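Local coordinates for protein oxalate biosynthetic component 1 (Burkholderia thailandensis, PDB 5IKY) that produces oxalate in quorum sensing-dependent oxalogenesis as a bifunctional enzyme, an alpha/beta-type serine hydrolase with additional lyase activity, at residues Arg286-Arg295 / Gly325-Gln336. Numbering follows the deposited sequence.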
# COMPACT_ATOMS: atom_id res chain seq x y z
N ARG A 286 -35.45 -9.76 5.23
CA ARG A 286 -35.58 -11.22 5.33
C ARG A 286 -36.43 -11.83 4.22
O ARG A 286 -36.29 -13.01 3.90
CB ARG A 286 -36.18 -11.59 6.69
CG ARG A 286 -37.54 -10.97 6.95
CD ARG A 286 -38.12 -11.41 8.27
NE ARG A 286 -39.33 -10.67 8.60
CZ ARG A 286 -40.56 -11.05 8.27
NH1 ARG A 286 -40.75 -12.19 7.61
NH2 ARG A 286 -41.61 -10.31 8.62
N ARG A 287 -37.31 -11.02 3.63
CA ARG A 287 -38.21 -11.51 2.58
C ARG A 287 -37.48 -11.80 1.27
O ARG A 287 -38.06 -12.35 0.34
CB ARG A 287 -39.34 -10.50 2.34
N ALA A 288 -36.21 -11.42 1.21
CA ALA A 288 -35.39 -11.64 0.02
C ALA A 288 -34.34 -12.72 0.26
O ALA A 288 -33.28 -12.71 -0.36
CB ALA A 288 -34.73 -10.35 -0.42
N SER A 289 -34.65 -13.65 1.16
CA SER A 289 -33.69 -14.67 1.58
C SER A 289 -33.32 -15.63 0.45
O SER A 289 -32.21 -16.18 0.44
CB SER A 289 -34.24 -15.47 2.77
OG SER A 289 -34.28 -14.68 3.94
N GLN A 290 -34.23 -15.83 -0.49
CA GLN A 290 -33.98 -16.75 -1.60
C GLN A 290 -33.77 -16.02 -2.92
O GLN A 290 -33.77 -16.63 -3.99
CB GLN A 290 -35.14 -17.74 -1.74
CG GLN A 290 -35.40 -18.57 -0.50
CD GLN A 290 -36.44 -19.65 -0.74
OE1 GLN A 290 -36.62 -20.12 -1.86
NE2 GLN A 290 -37.13 -20.05 0.32
N SER A 291 -33.58 -14.71 -2.84
CA SER A 291 -33.38 -13.89 -4.04
C SER A 291 -32.02 -14.12 -4.68
O SER A 291 -31.00 -14.19 -3.99
CB SER A 291 -33.54 -12.41 -3.70
OG SER A 291 -33.17 -11.60 -4.80
N PRO A 292 -31.99 -14.23 -6.02
CA PRO A 292 -30.74 -14.34 -6.78
C PRO A 292 -29.85 -13.10 -6.62
O PRO A 292 -28.69 -13.13 -7.02
CB PRO A 292 -31.22 -14.49 -8.23
CG PRO A 292 -32.62 -15.00 -8.12
CD PRO A 292 -33.18 -14.37 -6.88
N LEU A 293 -30.40 -12.04 -6.04
CA LEU A 293 -29.63 -10.83 -5.78
C LEU A 293 -28.46 -11.12 -4.84
O LEU A 293 -27.42 -10.47 -4.90
CB LEU A 293 -30.52 -9.73 -5.20
CG LEU A 293 -29.83 -8.43 -4.77
CD1 LEU A 293 -29.10 -7.80 -5.94
CD2 LEU A 293 -30.83 -7.45 -4.17
N ARG A 294 -28.64 -12.12 -3.98
CA ARG A 294 -27.63 -12.47 -2.99
C ARG A 294 -26.37 -13.07 -3.61
O ARG A 294 -25.44 -13.45 -2.89
CB ARG A 294 -28.23 -13.44 -1.96
CG ARG A 294 -29.36 -12.85 -1.14
CD ARG A 294 -29.82 -13.80 -0.05
NE ARG A 294 -28.79 -14.03 0.96
CZ ARG A 294 -28.92 -14.84 2.00
NH1 ARG A 294 -30.06 -15.50 2.19
NH2 ARG A 294 -27.93 -14.98 2.87
N ARG A 295 -26.33 -13.15 -4.94
CA ARG A 295 -25.14 -13.61 -5.64
C ARG A 295 -24.90 -12.83 -6.94
O ARG A 295 -23.95 -13.11 -7.67
CB ARG A 295 -25.24 -15.11 -5.95
CG ARG A 295 -26.45 -15.51 -6.78
CD ARG A 295 -26.39 -17.00 -7.12
NE ARG A 295 -27.57 -17.44 -7.87
CZ ARG A 295 -28.68 -17.91 -7.31
NH1 ARG A 295 -28.77 -18.02 -5.99
NH2 ARG A 295 -29.70 -18.28 -8.07
N GLY A 325 -32.56 -10.57 10.93
CA GLY A 325 -31.99 -11.84 10.53
C GLY A 325 -32.50 -12.28 9.18
O GLY A 325 -33.27 -11.56 8.54
N TYR A 326 -32.08 -13.46 8.75
CA TYR A 326 -32.44 -13.96 7.43
C TYR A 326 -32.33 -15.48 7.40
O TYR A 326 -31.58 -16.07 8.18
CB TYR A 326 -31.56 -13.33 6.35
CG TYR A 326 -30.08 -13.38 6.64
CD1 TYR A 326 -29.48 -12.44 7.48
CD2 TYR A 326 -29.26 -14.35 6.07
CE1 TYR A 326 -28.13 -12.48 7.76
CE2 TYR A 326 -27.90 -14.39 6.34
CZ TYR A 326 -27.34 -13.46 7.18
OH TYR A 326 -26.00 -13.49 7.46
N ASP A 327 -33.07 -16.10 6.50
CA ASP A 327 -33.06 -17.55 6.37
C ASP A 327 -32.13 -17.97 5.24
O ASP A 327 -31.86 -17.20 4.33
CB ASP A 327 -34.47 -18.08 6.14
CG ASP A 327 -34.55 -19.59 6.22
OD1 ASP A 327 -33.86 -20.17 7.09
OD2 ASP A 327 -35.30 -20.20 5.43
N ASN A 328 -31.62 -19.20 5.32
CA ASN A 328 -30.79 -19.75 4.26
C ASN A 328 -31.23 -21.16 3.89
O ASN A 328 -30.62 -22.14 4.31
CB ASN A 328 -29.31 -19.75 4.68
CG ASN A 328 -28.80 -18.36 5.04
OD1 ASN A 328 -28.46 -17.57 4.17
ND2 ASN A 328 -28.73 -18.08 6.34
N PRO A 329 -32.31 -21.27 3.09
CA PRO A 329 -32.83 -22.57 2.66
C PRO A 329 -31.80 -23.38 1.88
O PRO A 329 -30.90 -22.80 1.26
CB PRO A 329 -34.02 -22.19 1.76
CG PRO A 329 -34.42 -20.83 2.22
CD PRO A 329 -33.13 -20.16 2.60
N ASN A 330 -31.94 -24.70 1.91
CA ASN A 330 -30.94 -25.60 1.35
C ASN A 330 -30.77 -25.50 -0.16
O ASN A 330 -29.64 -25.50 -0.66
CB ASN A 330 -31.27 -27.04 1.75
CG ASN A 330 -31.15 -27.28 3.24
OD1 ASN A 330 -30.23 -26.77 3.89
ND2 ASN A 330 -32.07 -28.05 3.80
N ALA A 331 -31.88 -25.43 -0.89
CA ALA A 331 -31.82 -25.31 -2.35
C ALA A 331 -31.15 -24.00 -2.75
O ALA A 331 -30.40 -23.95 -3.73
CB ALA A 331 -33.20 -25.39 -2.96
N PHE A 332 -31.43 -22.95 -1.99
CA PHE A 332 -30.81 -21.65 -2.22
C PHE A 332 -29.30 -21.75 -2.04
O PHE A 332 -28.53 -21.33 -2.91
CB PHE A 332 -31.39 -20.60 -1.28
CG PHE A 332 -30.54 -19.37 -1.16
CD1 PHE A 332 -30.47 -18.46 -2.21
CD2 PHE A 332 -29.82 -19.12 -0.01
CE1 PHE A 332 -29.68 -17.33 -2.10
CE2 PHE A 332 -29.03 -17.99 0.10
CZ PHE A 332 -28.97 -17.09 -0.94
N LEU A 333 -28.89 -22.30 -0.91
CA LEU A 333 -27.47 -22.48 -0.60
C LEU A 333 -26.77 -23.34 -1.64
O LEU A 333 -25.60 -23.11 -1.94
CB LEU A 333 -27.31 -23.09 0.79
CG LEU A 333 -27.71 -22.17 1.93
CD1 LEU A 333 -27.58 -22.87 3.26
CD2 LEU A 333 -26.85 -20.91 1.90
N ALA A 334 -27.48 -24.32 -2.18
CA ALA A 334 -26.94 -25.17 -3.23
C ALA A 334 -26.73 -24.37 -4.51
O ALA A 334 -25.75 -24.58 -5.23
CB ALA A 334 -27.85 -26.37 -3.48
N ASP A 335 -27.66 -23.46 -4.80
CA ASP A 335 -27.52 -22.57 -5.95
C ASP A 335 -26.35 -21.61 -5.74
O ASP A 335 -25.64 -21.28 -6.69
CB ASP A 335 -28.81 -21.79 -6.19
CG ASP A 335 -29.91 -22.65 -6.75
OD1 ASP A 335 -29.60 -23.67 -7.41
OD2 ASP A 335 -31.10 -22.30 -6.55
N GLN A 336 -26.17 -21.17 -4.50
CA GLN A 336 -25.03 -20.33 -4.14
C GLN A 336 -23.72 -21.05 -4.44
O GLN A 336 -22.90 -20.56 -5.21
CB GLN A 336 -25.10 -19.93 -2.67
CG GLN A 336 -26.28 -19.04 -2.29
CD GLN A 336 -26.17 -17.63 -2.85
OE1 GLN A 336 -26.61 -17.36 -3.96
NE2 GLN A 336 -25.57 -16.73 -2.07
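Within the region related to TIM-barrel beta-keto acid cleavage enzymes, R294 ties segment 286-295, on the connection that follows strand 275-278, to the link between the short strand 325-326 and helix 330-343. A turn about its CG-CD bond (chi3 65°) lays the guanidinium against F332, whose CE2 sits over one face, 3.4 Å from R294 NH1, with the two planes 30° apart. At the guanidinium edge, NH1 donates to D327 O across the contact (3.3 Å) and to S289 O of its own segment (2.9 Å), the latter on a lone pair. NH2 reaches N328 OD1 at 2.9 Å, in the amide plane, while the Y326 ring stands almost perpendicular to the guanidinium. NE donates to T280 O, and N328 is itself tethered through ND2 to G316 O.

S289 relays a second link: its OG donates to R286 O and accepts from D327 N (3.2 Å). Its carbonyl O lies over the centre of the F332 ring, which carries Q336 CG on the opposite face. One turn on from F332 in helix 330-343, Q336 OE1 accepts a nearly straight bond of 3.0 Å from R295 NH1, and Q336 NE2 returns a weak one to R294 O. Q290 lays CG and its amide end across the P329 ring, Q290 NE2 lying 3.4 Å from P329 CG.

With donors engaged on all three nitrogens, the R294 guanidinium is held in its rotation, and its buried charge is probably stabilised by the dipoles of neutral carbonyl oxygens.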